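Local atomic coordinates of putative isochorismatase (Bordetella bronchiseptica, PDB entry 3UAO), a protein that catalyses the hydrolysis of maleamate to maleate and ammonia, a step in the bacterial breakdown of nicotinate (vitamin B3). Residues A[187-193]-A[213-219]. Numbering follows the deposited sequence.
Sequences PLVLSDC and YAAVMTH
Pro187 O accepts from Ala215 N, and Val189 N then gives to Ala215 O at 2.7 Å, beginning the parallel ladder of strands 187-190 and 215-217. Val189 O takes Met217 N, and Ser191 N closes the series on Met217 O, approaching from well above that carbonyl's plane where the chain turns a corner at 191-193. Residues 190-193 form a type I turn, which presents Asp192 to the start of helix 219-224. There its carboxylate reaches one residue through both oxygens: OD1 receives His219 N at 2.7 Å on its syn side, while OD2 is hydrogen-bonded to ring atom ND1 at a modelled 2.4 Å, a doubtfully short length. Asp192 CG sits between its backbone N and carbonyl carbon (chi1 62°), bringing the carboxylate to the imidazole edge, the two planes only 23° apart. Apolar contacts divide between the sheet's faces. On one, Leu188 CD2 rests 3.5 Å from Met217 CG, their side chains crossing at about a right angle; on the other, Val189 CB meets Val216 CG2 at 4.0 Å. The pairing completes a beta-alpha-beta unit through helix 199-212, making 215-217 an outermost strand of the chain's Rossmann-like parallel sheet, with strand 161-167 flanking 187-190 across from it, helix 219-224 packing on Leu188 and Met217, and helix 174-182 on Val189.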
ATOM      1  N   PRO A 187       4.932 -13.966  11.218  1.00 13.83           N
ATOM      2  CA  PRO A 187       4.452 -13.482  12.498  1.00 14.11           C
ATOM      3  C   PRO A 187       4.547 -14.559  13.578  1.00 14.94           C
ATOM      4  O   PRO A 187       4.256 -15.739  13.323  1.00 15.08           O
ATOM      5  CB  PRO A 187       2.963 -13.112  12.235  1.00 14.05           C
ATOM      6  CG  PRO A 187       2.730 -13.369  10.701  1.00 15.31           C
ATOM      7  CD  PRO A 187       3.817 -14.347  10.327  1.00 14.37           C
ATOM      8  N   LEU A 188       4.965 -14.139  14.779  1.00 15.33           N
ATOM      9  CA  LEU A 188       4.977 -14.974  15.967  1.00 15.12           C
ATOM     10  C   LEU A 188       4.054 -14.294  16.986  1.00 15.07           C
ATOM     11  O   LEU A 188       4.440 -13.328  17.660  1.00 13.78           O
ATOM     12  CB  LEU A 188       6.404 -15.076  16.517  1.00 15.62           C
ATOM     13  CG  LEU A 188       6.772 -16.267  17.411  1.00 17.01           C
ATOM     14  CD1 LEU A 188       8.251 -16.213  17.776  1.00 12.19           C
ATOM     15  CD2 LEU A 188       5.884 -16.385  18.651  1.00 15.23           C
ATOM     16  N   VAL A 189       2.825 -14.791  17.089  1.00 15.12           N
ATOM     17  CA  VAL A 189       1.855 -14.224  18.017  1.00 15.13           C
ATOM     18  C   VAL A 189       2.090 -14.747  19.441  1.00 16.53           C
ATOM     19  O   VAL A 189       1.958 -15.930  19.724  1.00 18.10           O
ATOM     20  CB  VAL A 189       0.423 -14.468  17.560  1.00 15.24           C
ATOM     21  CG1 VAL A 189      -0.562 -13.829  18.546  1.00 14.56           C
ATOM     22  CG2 VAL A 189       0.245 -13.878  16.147  1.00 13.06           C
ATOM     23  N   LEU A 190       2.479 -13.845  20.323  1.00 16.99           N
ATOM     24  CA  LEU A 190       2.660 -14.147  21.706  1.00 17.67           C
ATOM     25  C   LEU A 190       1.282 -14.304  22.357  1.00 18.13           C
ATOM     26  O   LEU A 190       0.666 -13.312  22.735  1.00 18.19           O
ATOM     27  CB  LEU A 190       3.415 -13.008  22.376  1.00 17.29           C
ATOM     28  CG  LEU A 190       4.930 -12.810  22.274  1.00 17.71           C
ATOM     29  CD1 LEU A 190       5.696 -14.038  21.686  1.00 15.84           C
ATOM     30  CD2 LEU A 190       5.328 -11.433  21.620  1.00 14.94           C
ATOM     31  N   SER A 191       0.814 -15.550  22.486  1.00 18.75           N
ATOM     32  CA  SER A 191      -0.540 -15.853  22.962  1.00 19.40           C
ATOM     33  C   SER A 191      -0.854 -15.306  24.346  1.00 19.91           C
ATOM     34  O   SER A 191      -2.024 -15.103  24.656  1.00 20.33           O
ATOM     35  CB  SER A 191      -0.800 -17.365  22.988  1.00 19.59           C
ATOM     36  OG  SER A 191       0.158 -18.053  23.791  1.00 22.13           O
ATOM     37  N   ASP A 192       0.180 -15.118  25.175  1.00 19.68           N
ATOM     38  CA  ASP A 192       0.021 -14.611  26.523  1.00 20.09           C
ATOM     39  C   ASP A 192       0.362 -13.125  26.595  1.00 19.87           C
ATOM     40  O   ASP A 192       0.335 -12.550  27.677  1.00 20.77           O
ATOM     41  CB  ASP A 192       0.794 -15.465  27.577  1.00 20.76           C
ATOM     42  CG  ASP A 192       2.316 -15.486  27.369  1.00 21.90           C
ATOM     43  OD1 ASP A 192       2.799 -15.299  26.221  1.00 22.95           O
ATOM     44  OD2 ASP A 192       3.056 -15.701  28.366  1.00 22.97           O
ATOM     45  N   CYS A 193       0.634 -12.512  25.442  1.00 18.65           N
ATOM     46  CA  CYS A 193       0.922 -11.086  25.338  1.00 18.19           C
ATOM     47  C   CYS A 193      -0.032 -10.312  24.415  1.00 17.62           C
ATOM     48  O   CYS A 193       0.201  -9.123  24.069  1.00 16.76           O
ATOM     49  CB  CYS A 193       2.337 -10.894  24.820  1.00 18.79           C
ATOM     50  SG  CYS A 193       3.602 -11.429  25.951  1.00 18.14           S
ATOM     51  N   TYR A 213      -2.103 -17.985   9.716  1.00 11.68           N
ATOM     52  CA  TYR A 213      -1.412 -16.712   9.600  1.00 10.86           C
ATOM     53  C   TYR A 213      -0.135 -16.537  10.401  1.00 11.18           C
ATOM     54  O   TYR A 213       0.620 -15.598  10.125  1.00 11.23           O
ATOM     55  CB  TYR A 213      -2.340 -15.594  10.036  1.00 10.75           C
ATOM     56  CG  TYR A 213      -3.619 -15.488   9.272  1.00 10.11           C
ATOM     57  CD1 TYR A 213      -3.633 -15.567   7.897  1.00 10.19           C
ATOM     58  CD2 TYR A 213      -4.805 -15.274   9.920  1.00 10.08           C
ATOM     59  CE1 TYR A 213      -4.802 -15.485   7.202  1.00 11.94           C
ATOM     60  CE2 TYR A 213      -5.977 -15.174   9.224  1.00 10.71           C
ATOM     61  CZ  TYR A 213      -5.977 -15.267   7.861  1.00 11.75           C
ATOM     62  OH  TYR A 213      -7.163 -15.157   7.127  1.00 15.83           O
ATOM     63  N   ALA A 214       0.108 -17.375  11.403  1.00 11.51           N
ATOM     64  CA  ALA A 214       1.224 -17.105  12.333  1.00 12.69           C
ATOM     65  C   ALA A 214       1.679 -18.335  13.066  1.00 13.63           C
ATOM     66  O   ALA A 214       0.953 -19.315  13.189  1.00 13.91           O
ATOM     67  CB  ALA A 214       0.844 -16.034  13.341  1.00 12.05           C
ATOM     68  N   ALA A 215       2.914 -18.281  13.531  1.00 14.83           N
ATOM     69  CA  ALA A 215       3.336 -19.158  14.635  1.00 15.61           C
ATOM     70  C   ALA A 215       2.772 -18.508  15.912  1.00 15.64           C
ATOM     71  O   ALA A 215       2.808 -17.291  16.082  1.00 14.95           O
ATOM     72  CB  ALA A 215       4.864 -19.296  14.691  1.00 14.97           C
ATOM     73  N   VAL A 216       2.211 -19.351  16.773  1.00 17.40           N
ATOM     74  CA  VAL A 216       1.468 -18.948  17.976  1.00 17.21           C
ATOM     75  C   VAL A 216       1.972 -19.751  19.190  1.00 18.48           C
ATOM     76  O   VAL A 216       1.806 -20.957  19.271  1.00 19.00           O
ATOM     77  CB  VAL A 216      -0.067 -19.182  17.783  1.00 16.68           C
ATOM     78  CG1 VAL A 216      -0.855 -18.981  19.111  1.00 16.32           C
ATOM     79  CG2 VAL A 216      -0.593 -18.275  16.726  1.00 12.48           C
ATOM     80  N   MET A 217       2.595 -19.056  20.125  1.00 19.63           N
ATOM     81  CA  MET A 217       3.103 -19.685  21.319  1.00 20.67           C
ATOM     82  C   MET A 217       3.141 -18.678  22.486  1.00 20.77           C
ATOM     83  O   MET A 217       3.043 -17.463  22.280  1.00 20.82           O
ATOM     84  CB  MET A 217       4.494 -20.284  21.025  1.00 22.03           C
ATOM     85  CG  MET A 217       5.580 -19.303  20.536  1.00 22.20           C
ATOM     86  SD  MET A 217       6.990 -20.249  19.865  1.00 25.67           S
ATOM     87  CE  MET A 217       6.357 -20.676  18.254  1.00 26.83           C
ATOM     88  N   THR A 218       3.273 -19.187  23.704  1.00 20.97           N
ATOM     89  CA  THR A 218       3.456 -18.346  24.888  1.00 21.34           C
ATOM     90  C   THR A 218       4.860 -17.753  24.879  1.00 22.61           C
ATOM     91  O   THR A 218       5.749 -18.270  24.203  1.00 22.59           O
ATOM     92  CB  THR A 218       3.225 -19.138  26.192  1.00 21.94           C
ATOM     93  OG1 THR A 218       4.118 -20.253  26.249  1.00 20.82           O
ATOM     94  CG2 THR A 218       1.805 -19.647  26.254  1.00 20.54           C
ATOM     95  N   HIS A 219       5.050 -16.669  25.629  1.00 23.83           N
ATOM     96  CA  HIS A 219       6.275 -15.872  25.545  1.00 25.31           C
ATOM     97  C   HIS A 219       7.551 -16.599  26.001  1.00 26.08           C
ATOM     98  O   HIS A 219       8.609 -16.399  25.439  1.00 26.27           O
ATOM     99  CB  HIS A 219       6.120 -14.551  26.313  1.00 25.64           C
ATOM    100  CG  HIS A 219       6.325 -14.681  27.784  1.00 26.17           C
ATOM    101  ND1 HIS A 219       5.352 -15.168  28.627  1.00 29.57           N
ATOM    102  CD2 HIS A 219       7.396 -14.399  28.564  1.00 28.18           C
ATOM    103  CE1 HIS A 219       5.808 -15.159  29.869  1.00 30.11           C
ATOM    104  NE2 HIS A 219       7.046 -14.702  29.856  1.00 29.58           N
TER